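Local coordinates for phosphoribosylformylglycinamidine cyclo-ligase (Thermus thermophilus HB8, PDB 5AVM), which probably catalyses the ATP-dependent ring closure of formylglycinamidine ribonucleotide to 5-aminoimidazole ribonucleotide in de novo purine synthesis, at residues V55-T60 with L92-E97; F81-H86 with L99-Y104; H86-L91 with A223-F228. All coordinates share one frame; numbering follows the deposited sequence.

Contact 1: V55-T60 with L92-E97; sequences VLVATT and LAQGAE
Val57, on strand 54-62 at the edge of the N-terminal sheet within this chain of the AIR synthase, meets Gln94 and Ala96 where helix 79-92 ends in a Schellman motif and the chain turns toward strand 97-107. Gly95 is the C-prime residue of that motif; its positive phi of 106° ends the helix, and the CB atoms of Gln94 and Ala96, on either side of it in sequence, point toward the strand. The apolar half is tight: Val57 CG2 presses on Ala96 CB at 3.4 Å, closer than usual for two carbons, and Val160 of the adjacent strand packs against both residues. Across the sheet from this loop, Ala58 packs on Leu102 of the second subunit.

The polar half is looser and hydrated. The extended Gln94 chain runs antiparallel to the valine side chain, with OE1 beside it, 3.5 Å from Val57 CB and 3.6 Å from CG1. The amide makes no direct hydrogen bond to the strand, and NE2 stays 3.7 Å from Ala58 O. A water bridges the two segments instead: it accepts a hydrogen bond from Ala58 N at 3.3 Å and donates one to Gln94 OE1 at 2.9 Å.

Contact 2: F81-H86 with L99-Y104; sequences FDLVNH and LFFLDY
Phe101 projects from strand 97-107 toward helix 79-92, and two consecutive helix residues receive its ring in different ways. Val84 lies over one face. Its CG2 methyl makes a CH-pi contact, 4.1 Å from the centroid of the Phe101 ring and 14° off the ring normal, displaced a little toward the rim on the side of CE2. Leu83 comes to the far edge of the same ring: CD2 lies close to the ring plane, 3.6 Å from Phe101 CZ, with Leu83 CG beside it, 3.8 Å from the same CZ and further from the ring plane, on the side of Val84. The leucine side chain crosses the phenylalanine at about a right angle, whereas the valine meets it at a slant.

The torsions of Phe101 and Val84 help to explain this division. In Phe101, CG stands anti to the backbone N (chi1 175°), which carries the ring out from the strand and leads with CZ. Val84 adopts chi1 170°, placing CG1 anti to its own N and leaving CG2 as the branch that reaches over the ring. One aromatic group is thus met on a face and at its outer edge by neighbouring positions of a single helical turn. All three residues are buried, and no hydrogen bond crosses between the segments; the association is apolar.

This is helix-on-sheet packing within the N-terminal domain. Leu122 and Cys126 of helix 112-129 also touch Phe101, while Ile152 and Leu156 of strand 150-161 pack on Leu83 and Phe101, respectively, so the ring sits between two helices and their sheet.

Contact 3: H86-L91 with A223-F228; sequences HSVNDL and AYLKEF
Asn89 and Tyr224 form the polar centre of a junction between the N-terminal and C-terminal domains, where helix 79-92 meets the start of helix 225-233. The one direct hydrogen bond between the segments runs from Tyr224 N to Asn89 OD1, 3.0 Å long with an N-H...O angle of 157°. It arrives in the plane of the side-chain carbonyl, on a lone pair. Asn89 CG lies beside its own backbone N (chi1 -71°), a setting that turns the amide toward the entering chain and also brings OD1 to 3.5 Å from Ala223 CA. The other end of the amide, ND2, donates to the carbonyl oxygen of Arg222, just before the segment, so both ends of one side chain hold the backbone leading into the helix.

Van der Waals contact with the aromatic ring accompanies these bonds. The amide and Tyr224 ring planes are 19° apart, while the two side chains run obliquely to each other; Asn89 ND2 is 3.2 Å from Tyr224 CD2 and 3.4 Å from CE2. At the far end of the ring, Tyr224 OH is hydrogen-bonded to Pro181 O, within the C-terminal domain.

Apolar contact across the segments is limited to one pair: Val88 CG1 touches Leu225 CB at 3.9 Å, the two side chains meeting at about a right angle. Leu92, one turn further along the first helix, packs on Tyr224, Leu225 and Phe228.

Tyr224 occupies the N-cap position of helix 225-233, and the amide therefore holds the N-cap residue's NH and a carbonyl two residues before it. With its carbonyl and NH2 ends both engaged by main chain, the buried Asn89 amide has its flip orientation defined, and its polar atoms are satisfied across the domain boundary.

How the contacts relate
All three contacts are buried, yet their chemistry follows their place in the fold. Contacts 1 and 2 lie within the N-terminal domain and reach the same sheet, touching through Leu56 and Leu99; both also border the second subunit. Contact 2 is wholly apolar, as befits a helix laid on a sheet, whereas contact 1, where Gln94 is partly exposed, includes a bridging water. Contact 3 uses the same helix as contact 2, sharing His86, but looks toward the C-terminal domain and relies on a direct side-chain-to-backbone hydrogen bond. Helix 79-92 thus serves all three: the loop following it enters contact 1, and a probable Ala96 N to Leu91 O bond joins contacts 1 and 3.

Contact 1: V55-T60 with L92-E97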
loop_
_atom_site.group_PDB
_atom_site.type_symbol
_atom_site.label_atom_id
_atom_site.label_comp_id
_atom_site.label_asym_id
_atom_site.label_seq_id
_atom_site.Cartn_x
_atom_site.Cartn_y
_atom_site.Cartn_z
ATOM N N VAL B 55 -14.960 11.473 -9.923
ATOM C CA VAL B 55 -14.246 11.635 -8.665
ATOM C C VAL B 55 -13.272 10.484 -8.508
ATOM O O VAL B 55 -13.660 9.322 -8.607
ATOM C CB VAL B 55 -15.212 11.612 -7.452
ATOM C CG1 VAL B 55 -14.428 11.748 -6.154
ATOM C CG2 VAL B 55 -16.256 12.725 -7.589
ATOM N N LEU B 56 -12.005 10.801 -8.276
ATOM C CA LEU B 56 -11.023 9.758 -8.079
ATOM C C LEU B 56 -11.192 9.184 -6.679
ATOM O O LEU B 56 -11.304 9.917 -5.693
ATOM C CB LEU B 56 -9.604 10.300 -8.244
ATOM C CG LEU B 56 -9.183 10.755 -9.644
ATOM C CD1 LEU B 56 -7.723 11.169 -9.620
ATOM C CD2 LEU B 56 -9.393 9.635 -10.647
ATOM N N VAL B 57 -11.240 7.861 -6.613
ATOM C CA VAL B 57 -11.367 7.147 -5.358
ATOM C C VAL B 57 -10.317 6.047 -5.353
ATOM O O VAL B 57 -9.685 5.767 -6.370
ATOM C CB VAL B 57 -12.767 6.506 -5.202
ATOM C CG1 VAL B 57 -13.821 7.585 -5.067
ATOM C CG2 VAL B 57 -13.074 5.624 -6.393
ATOM N N ALA B 58 -10.112 5.433 -4.200
ATOM C CA ALA B 58 -9.145 4.357 -4.108
ATOM C C ALA B 58 -9.274 3.663 -2.767
ATOM O O ALA B 58 -9.927 4.157 -1.840
ATOM C CB ALA B 58 -7.713 4.893 -4.296
ATOM N N THR B 59 -8.633 2.509 -2.681
ATOM C CA THR B 59 -8.648 1.709 -1.478
ATOM C C THR B 59 -7.324 0.954 -1.479
ATOM O O THR B 59 -6.731 0.742 -2.537
ATOM C CB THR B 59 -9.845 0.705 -1.520
ATOM O OG1 THR B 59 -9.851 -0.100 -0.338
ATOM C CG2 THR B 59 -9.748 -0.197 -2.739
ATOM N N THR B 60 -6.843 0.590 -0.297
ATOM C CA THR B 60 -5.622 -0.188 -0.182
ATOM C C THR B 60 -5.984 -1.364 0.734
ATOM O O THR B 60 -6.694 -1.187 1.726
ATOM C CB THR B 60 -4.452 0.651 0.391
ATOM O OG1 THR B 60 -3.226 -0.054 0.162
ATOM C CG2 THR B 60 -4.630 0.922 1.886
ATOM N N LEU B 92 -16.311 -1.047 -5.234
ATOM C CA LEU B 92 -17.693 -1.189 -5.686
ATOM C C LEU B 92 -18.663 -0.734 -4.608
ATOM O O LEU B 92 -19.786 -0.339 -4.909
ATOM C CB LEU B 92 -17.995 -2.638 -6.061
ATOM C CG LEU B 92 -17.365 -3.149 -7.360
ATOM C CD1 LEU B 92 -17.629 -4.647 -7.496
ATOM C CD2 LEU B 92 -17.926 -2.386 -8.553
ATOM N N ALA B 93 -18.228 -0.794 -3.353
ATOM C CA ALA B 93 -19.055 -0.364 -2.227
ATOM C C ALA B 93 -19.218 1.151 -2.260
ATOM O O ALA B 93 -20.199 1.690 -1.753
ATOM C CB ALA B 93 -18.413 -0.785 -0.921
ATOM N N GLN B 94 -18.247 1.834 -2.855
ATOM C CA GLN B 94 -18.282 3.291 -2.973
ATOM C C GLN B 94 -19.110 3.721 -4.191
ATOM O O GLN B 94 -19.606 4.845 -4.256
ATOM C CB GLN B 94 -16.853 3.836 -3.109
ATOM C CG GLN B 94 -15.944 3.514 -1.931
ATOM C CD GLN B 94 -14.567 4.142 -2.068
ATOM O OE1 GLN B 94 -14.443 5.337 -2.341
ATOM N NE2 GLN B 94 -13.524 3.339 -1.868
ATOM N N GLY B 95 -19.236 2.812 -5.154
ATOM C CA GLY B 95 -19.982 3.073 -6.371
ATOM C C GLY B 95 -19.054 3.285 -7.553
ATOM O O GLY B 95 -19.482 3.727 -8.619
ATOM N N ALA B 96 -17.787 2.930 -7.385
ATOM C CA ALA B 96 -16.803 3.146 -8.434
ATOM C C ALA B 96 -16.359 1.939 -9.246
ATOM O O ALA B 96 -16.565 0.792 -8.852
ATOM C CB ALA B 96 -15.575 3.828 -7.835
ATOM N N GLU B 97 -15.750 2.234 -10.395
ATOM C CA GLU B 97 -15.201 1.233 -11.312
ATOM C C GLU B 97 -13.679 1.337 -11.217
ATOM O O GLU B 97 -13.135 2.426 -11.014
ATOM C CB GLU B 97 -15.616 1.508 -12.761
ATOM C CG GLU B 97 -17.082 1.322 -13.057
ATOM C CD GLU B 97 -17.309 0.866 -14.480
ATOM O OE1 GLU B 97 -17.108 -0.342 -14.755
ATOM O OE2 GLU B 97 -17.671 1.718 -15.322
HETATM O O HOH W 1 -11.943 6.781 -1.812
#

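Contact 2: F81-H86 with L99-Y104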
loop_
_atom_site.group_PDB
_atom_site.type_symbol
_atom_site.label_atom_id
_atom_site.label_comp_id
_atom_site.label_asym_id
_atom_site.label_seq_id
_atom_site.Cartn_x
_atom_site.Cartn_y
_atom_site.Cartn_z
ATOM N N PHE B 81 -5.895 -13.258 -6.992
ATOM C CA PHE B 81 -7.299 -12.900 -7.121
ATOM C C PHE B 81 -7.867 -12.454 -5.775
ATOM O O PHE B 81 -8.729 -11.574 -5.717
ATOM C CB PHE B 81 -8.109 -14.077 -7.686
ATOM C CG PHE B 81 -7.790 -14.394 -9.125
ATOM C CD1 PHE B 81 -6.565 -14.969 -9.472
ATOM C CD2 PHE B 81 -8.703 -14.094 -10.136
ATOM C CE1 PHE B 81 -6.252 -15.239 -10.802
ATOM C CE2 PHE B 81 -8.402 -14.359 -11.472
ATOM C CZ PHE B 81 -7.173 -14.933 -11.806
ATOM N N ASP B 82 -7.380 -13.055 -4.695
ATOM C CA ASP B 82 -7.848 -12.690 -3.367
ATOM C C ASP B 82 -7.644 -11.206 -3.118
ATOM O O ASP B 82 -8.539 -10.529 -2.624
ATOM C CB ASP B 82 -7.120 -13.498 -2.286
ATOM C CG ASP B 82 -7.659 -14.926 -2.154
ATOM O OD1 ASP B 82 -8.887 -15.093 -1.957
ATOM O OD2 ASP B 82 -6.854 -15.883 -2.240
ATOM N N LEU B 83 -6.467 -10.696 -3.468
ATOM C CA LEU B 83 -6.157 -9.279 -3.268
ATOM C C LEU B 83 -6.909 -8.346 -4.220
ATOM O O LEU B 83 -7.563 -7.393 -3.794
ATOM C CB LEU B 83 -4.651 -9.048 -3.424
ATOM C CG LEU B 83 -4.189 -7.602 -3.259
ATOM C CD1 LEU B 83 -4.725 -7.026 -1.953
ATOM C CD2 LEU B 83 -2.677 -7.564 -3.294
ATOM N N VAL B 84 -6.798 -8.625 -5.513
ATOM C CA VAL B 84 -7.446 -7.817 -6.536
ATOM C C VAL B 84 -8.961 -7.786 -6.361
ATOM O O VAL B 84 -9.571 -6.711 -6.378
ATOM C CB VAL B 84 -7.075 -8.342 -7.943
ATOM C CG1 VAL B 84 -7.917 -7.668 -9.010
ATOM C CG2 VAL B 84 -5.599 -8.081 -8.197
ATOM N N ASN B 85 -9.567 -8.958 -6.184
ATOM C CA ASN B 85 -11.014 -9.042 -6.001
ATOM C C ASN B 85 -11.490 -8.360 -4.728
ATOM O O ASN B 85 -12.578 -7.792 -4.702
ATOM C CB ASN B 85 -11.462 -10.498 -6.004
ATOM C CG ASN B 85 -11.380 -11.110 -7.377
ATOM O OD1 ASN B 85 -10.923 -10.460 -8.318
ATOM N ND2 ASN B 85 -11.817 -12.360 -7.507
ATOM N N HIS B 86 -10.687 -8.422 -3.671
ATOM C CA HIS B 86 -11.033 -7.778 -2.412
ATOM C C HIS B 86 -10.932 -6.273 -2.633
ATOM O O HIS B 86 -11.728 -5.497 -2.108
ATOM C CB HIS B 86 -10.062 -8.242 -1.322
ATOM C CG HIS B 86 -10.331 -7.666 0.036
ATOM N ND1 HIS B 86 -10.058 -8.355 1.197
ATOM C CD2 HIS B 86 -10.776 -6.448 0.422
ATOM C CE1 HIS B 86 -10.318 -7.588 2.240
ATOM N NE2 HIS B 86 -10.754 -6.424 1.797
ATOM N N LEU B 99 -9.700 1.610 -12.153
ATOM C CA LEU B 99 -8.881 2.292 -13.165
ATOM C C LEU B 99 -7.506 1.617 -13.321
ATOM O O LEU B 99 -6.971 1.539 -14.427
ATOM C CB LEU B 99 -8.678 3.773 -12.809
ATOM C CG LEU B 99 -9.789 4.779 -13.131
ATOM C CD1 LEU B 99 -9.389 6.162 -12.609
ATOM C CD2 LEU B 99 -10.027 4.824 -14.634
ATOM N N PHE B 100 -6.932 1.146 -12.218
ATOM C CA PHE B 100 -5.641 0.468 -12.255
ATOM C C PHE B 100 -5.219 -0.017 -10.866
ATOM O O PHE B 100 -5.671 0.515 -9.852
ATOM C CB PHE B 100 -4.566 1.383 -12.869
ATOM C CG PHE B 100 -4.371 2.691 -12.144
ATOM C CD1 PHE B 100 -3.643 2.745 -10.957
ATOM C CD2 PHE B 100 -4.889 3.876 -12.667
ATOM C CE1 PHE B 100 -3.429 3.960 -10.307
ATOM C CE2 PHE B 100 -4.684 5.095 -12.022
ATOM C CZ PHE B 100 -3.950 5.136 -10.839
ATOM N N PHE B 101 -4.357 -1.030 -10.839
ATOM C CA PHE B 101 -3.878 -1.639 -9.599
ATOM C C PHE B 101 -2.342 -1.652 -9.531
ATOM O O PHE B 101 -1.670 -1.620 -10.556
ATOM C CB PHE B 101 -4.422 -3.084 -9.538
ATOM C CG PHE B 101 -3.932 -3.898 -8.367
ATOM C CD1 PHE B 101 -4.461 -3.713 -7.094
ATOM C CD2 PHE B 101 -2.951 -4.871 -8.543
ATOM C CE1 PHE B 101 -4.021 -4.485 -6.014
ATOM C CE2 PHE B 101 -2.507 -5.645 -7.473
ATOM C CZ PHE B 101 -3.043 -5.449 -6.205
ATOM N N LEU B 102 -1.797 -1.666 -8.320
ATOM C CA LEU B 102 -0.353 -1.769 -8.113
ATOM C C LEU B 102 -0.175 -2.368 -6.717
ATOM O O LEU B 102 -1.016 -2.144 -5.838
ATOM C CB LEU B 102 0.360 -0.415 -8.265
ATOM C CG LEU B 102 0.222 0.794 -7.345
ATOM C CD1 LEU B 102 1.388 1.717 -7.639
ATOM C CD2 LEU B 102 -1.099 1.516 -7.564
ATOM N N ASP B 103 0.898 -3.133 -6.510
ATOM C CA ASP B 103 1.096 -3.818 -5.233
ATOM C C ASP B 103 2.442 -3.710 -4.520
ATOM O O ASP B 103 3.455 -3.356 -5.121
ATOM C CB ASP B 103 0.784 -5.296 -5.433
ATOM C CG ASP B 103 1.500 -5.879 -6.640
ATOM O OD1 ASP B 103 2.742 -5.738 -6.725
ATOM O OD2 ASP B 103 0.828 -6.478 -7.509
ATOM N N TYR B 104 2.432 -4.056 -3.232
ATOM C CA TYR B 104 3.624 -4.031 -2.388
ATOM C C TYR B 104 3.812 -5.364 -1.668
ATOM O O TYR B 104 3.206 -5.586 -0.618
ATOM C CB TYR B 104 3.505 -2.948 -1.328
ATOM C CG TYR B 104 4.817 -2.618 -0.661
ATOM C CD1 TYR B 104 5.793 -1.888 -1.341
ATOM C CD2 TYR B 104 5.087 -3.024 0.647
ATOM C CE1 TYR B 104 7.004 -1.563 -0.743
ATOM C CE2 TYR B 104 6.302 -2.706 1.264
ATOM C CZ TYR B 104 7.257 -1.972 0.559
ATOM O OH TYR B 104 8.463 -1.635 1.142
#

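Contact 3: H86-L91 with A223-F228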
loop_
_atom_site.group_PDB
_atom_site.type_symbol
_atom_site.label_atom_id
_atom_site.label_comp_id
_atom_site.label_asym_id
_atom_site.label_seq_id
_atom_site.Cartn_x
_atom_site.Cartn_y
_atom_site.Cartn_z
ATOM N N HIS B 86 -10.687 -8.422 -3.671
ATOM C CA HIS B 86 -11.033 -7.778 -2.412
ATOM C C HIS B 86 -10.932 -6.273 -2.633
ATOM O O HIS B 86 -11.728 -5.497 -2.108
ATOM C CB HIS B 86 -10.062 -8.242 -1.322
ATOM C CG HIS B 86 -10.331 -7.666 0.036
ATOM N ND1 HIS B 86 -10.058 -8.355 1.197
ATOM C CD2 HIS B 86 -10.776 -6.448 0.422
ATOM C CE1 HIS B 86 -10.318 -7.588 2.240
ATOM N NE2 HIS B 86 -10.754 -6.424 1.797
ATOM N N SER B 87 -9.948 -5.870 -3.434
ATOM C CA SER B 87 -9.727 -4.459 -3.751
ATOM C C SER B 87 -10.864 -3.928 -4.626
ATOM O O SER B 87 -11.339 -2.806 -4.435
ATOM C CB SER B 87 -8.383 -4.275 -4.483
ATOM O OG SER B 87 -7.278 -4.690 -3.682
ATOM N N VAL B 88 -11.290 -4.734 -5.590
ATOM C CA VAL B 88 -12.371 -4.347 -6.479
ATOM C C VAL B 88 -13.666 -4.117 -5.698
ATOM O O VAL B 88 -14.380 -3.149 -5.948
ATOM C CB VAL B 88 -12.602 -5.425 -7.575
ATOM C CG1 VAL B 88 -13.886 -5.144 -8.339
ATOM C CG2 VAL B 88 -11.422 -5.445 -8.538
ATOM N N ASN B 89 -13.957 -4.994 -4.740
ATOM C CA ASN B 89 -15.181 -4.884 -3.953
ATOM C C ASN B 89 -15.223 -3.691 -3.019
ATOM O O ASN B 89 -16.271 -3.078 -2.860
ATOM C CB ASN B 89 -15.430 -6.164 -3.146
ATOM C CG ASN B 89 -15.839 -7.346 -4.018
ATOM O OD1 ASN B 89 -15.994 -7.217 -5.242
ATOM N ND2 ASN B 89 -16.018 -8.511 -3.390
ATOM N N ASP B 90 -14.104 -3.366 -2.383
ATOM C CA ASP B 90 -14.073 -2.214 -1.479
ATOM C C ASP B 90 -14.386 -0.932 -2.243
ATOM O O ASP B 90 -14.872 0.050 -1.669
ATOM C CB ASP B 90 -12.703 -2.103 -0.801
ATOM C CG ASP B 90 -12.661 -2.804 0.547
ATOM O OD1 ASP B 90 -13.600 -3.572 0.854
ATOM O OD2 ASP B 90 -11.688 -2.588 1.304
ATOM N N LEU B 91 -14.108 -0.958 -3.545
ATOM C CA LEU B 91 -14.357 0.179 -4.419
ATOM C C LEU B 91 -15.808 0.144 -4.901
ATOM O O LEU B 91 -16.467 1.180 -4.958
ATOM C CB LEU B 91 -13.387 0.153 -5.610
ATOM C CG LEU B 91 -12.524 1.405 -5.823
ATOM C CD1 LEU B 91 -11.609 1.631 -4.631
ATOM C CD2 LEU B 91 -11.698 1.241 -7.078
ATOM N N ALA B 223 -15.205 -11.421 -6.737
ATOM C CA ALA B 223 -15.409 -10.049 -7.194
ATOM C C ALA B 223 -16.833 -9.879 -7.706
ATOM O O ALA B 223 -17.367 -10.768 -8.367
ATOM C CB ALA B 223 -14.429 -9.712 -8.306
ATOM N N TYR B 224 -17.437 -8.731 -7.414
ATOM C CA TYR B 224 -18.802 -8.451 -7.851
ATOM C C TYR B 224 -18.885 -7.347 -8.899
ATOM O O TYR B 224 -19.916 -6.686 -9.031
ATOM C CB TYR B 224 -19.663 -8.088 -6.642
ATOM C CG TYR B 224 -19.696 -9.206 -5.629
ATOM C CD1 TYR B 224 -20.323 -10.418 -5.921
ATOM C CD2 TYR B 224 -19.024 -9.088 -4.419
ATOM C CE1 TYR B 224 -20.268 -11.485 -5.036
ATOM C CE2 TYR B 224 -18.964 -10.143 -3.528
ATOM C CZ TYR B 224 -19.584 -11.339 -3.842
ATOM O OH TYR B 224 -19.503 -12.385 -2.956
ATOM N N LEU B 225 -17.802 -7.161 -9.650
ATOM C CA LEU B 225 -17.772 -6.128 -10.678
ATOM C C LEU B 225 -18.801 -6.437 -11.774
ATOM O O LEU B 225 -19.586 -5.568 -12.171
ATOM C CB LEU B 225 -16.352 -6.008 -11.270
ATOM C CG LEU B 225 -16.057 -4.875 -12.276
ATOM C CD1 LEU B 225 -16.524 -3.537 -11.723
ATOM C CD2 LEU B 225 -14.564 -4.841 -12.586
ATOM N N LYS B 226 -18.803 -7.681 -12.245
ATOM C CA LYS B 226 -19.734 -8.109 -13.282
ATOM C C LYS B 226 -21.168 -7.825 -12.825
ATOM O O LYS B 226 -21.981 -7.296 -13.582
ATOM C CB LYS B 226 -19.508 -9.596 -13.572
ATOM C CG LYS B 226 -18.030 -9.904 -13.873
ATOM C CD LYS B 226 -17.723 -11.387 -14.104
ATOM C CE LYS B 226 -18.179 -11.876 -15.476
ATOM N NZ LYS B 226 -17.815 -13.308 -15.705
ATOM N N GLU B 227 -21.466 -8.160 -11.572
ATOM C CA GLU B 227 -22.790 -7.918 -11.002
ATOM C C GLU B 227 -23.165 -6.450 -11.147
ATOM O O GLU B 227 -24.062 -6.100 -11.912
ATOM C CB GLU B 227 -22.806 -8.273 -9.518
ATOM C CG GLU B 227 -23.320 -9.654 -9.188
ATOM C CD GLU B 227 -22.346 -10.760 -9.498
ATOM O OE1 GLU B 227 -21.172 -10.460 -9.796
ATOM O OE2 GLU B 227 -22.762 -11.938 -9.427
ATOM N N PHE B 228 -22.464 -5.602 -10.396
ATOM C CA PHE B 228 -22.686 -4.160 -10.398
ATOM C C PHE B 228 -22.888 -3.568 -11.780
ATOM O O PHE B 228 -23.793 -2.762 -11.985
ATOM C CB PHE B 228 -21.525 -3.442 -9.699
ATOM C CG PHE B 228 -21.645 -3.425 -8.206
ATOM C CD1 PHE B 228 -21.508 -4.594 -7.469
ATOM C CD2 PHE B 228 -21.961 -2.247 -7.536
ATOM C CE1 PHE B 228 -21.692 -4.591 -6.076
ATOM C CE2 PHE B 228 -22.147 -2.235 -6.145
ATOM C CZ PHE B 228 -22.013 -3.412 -5.416
#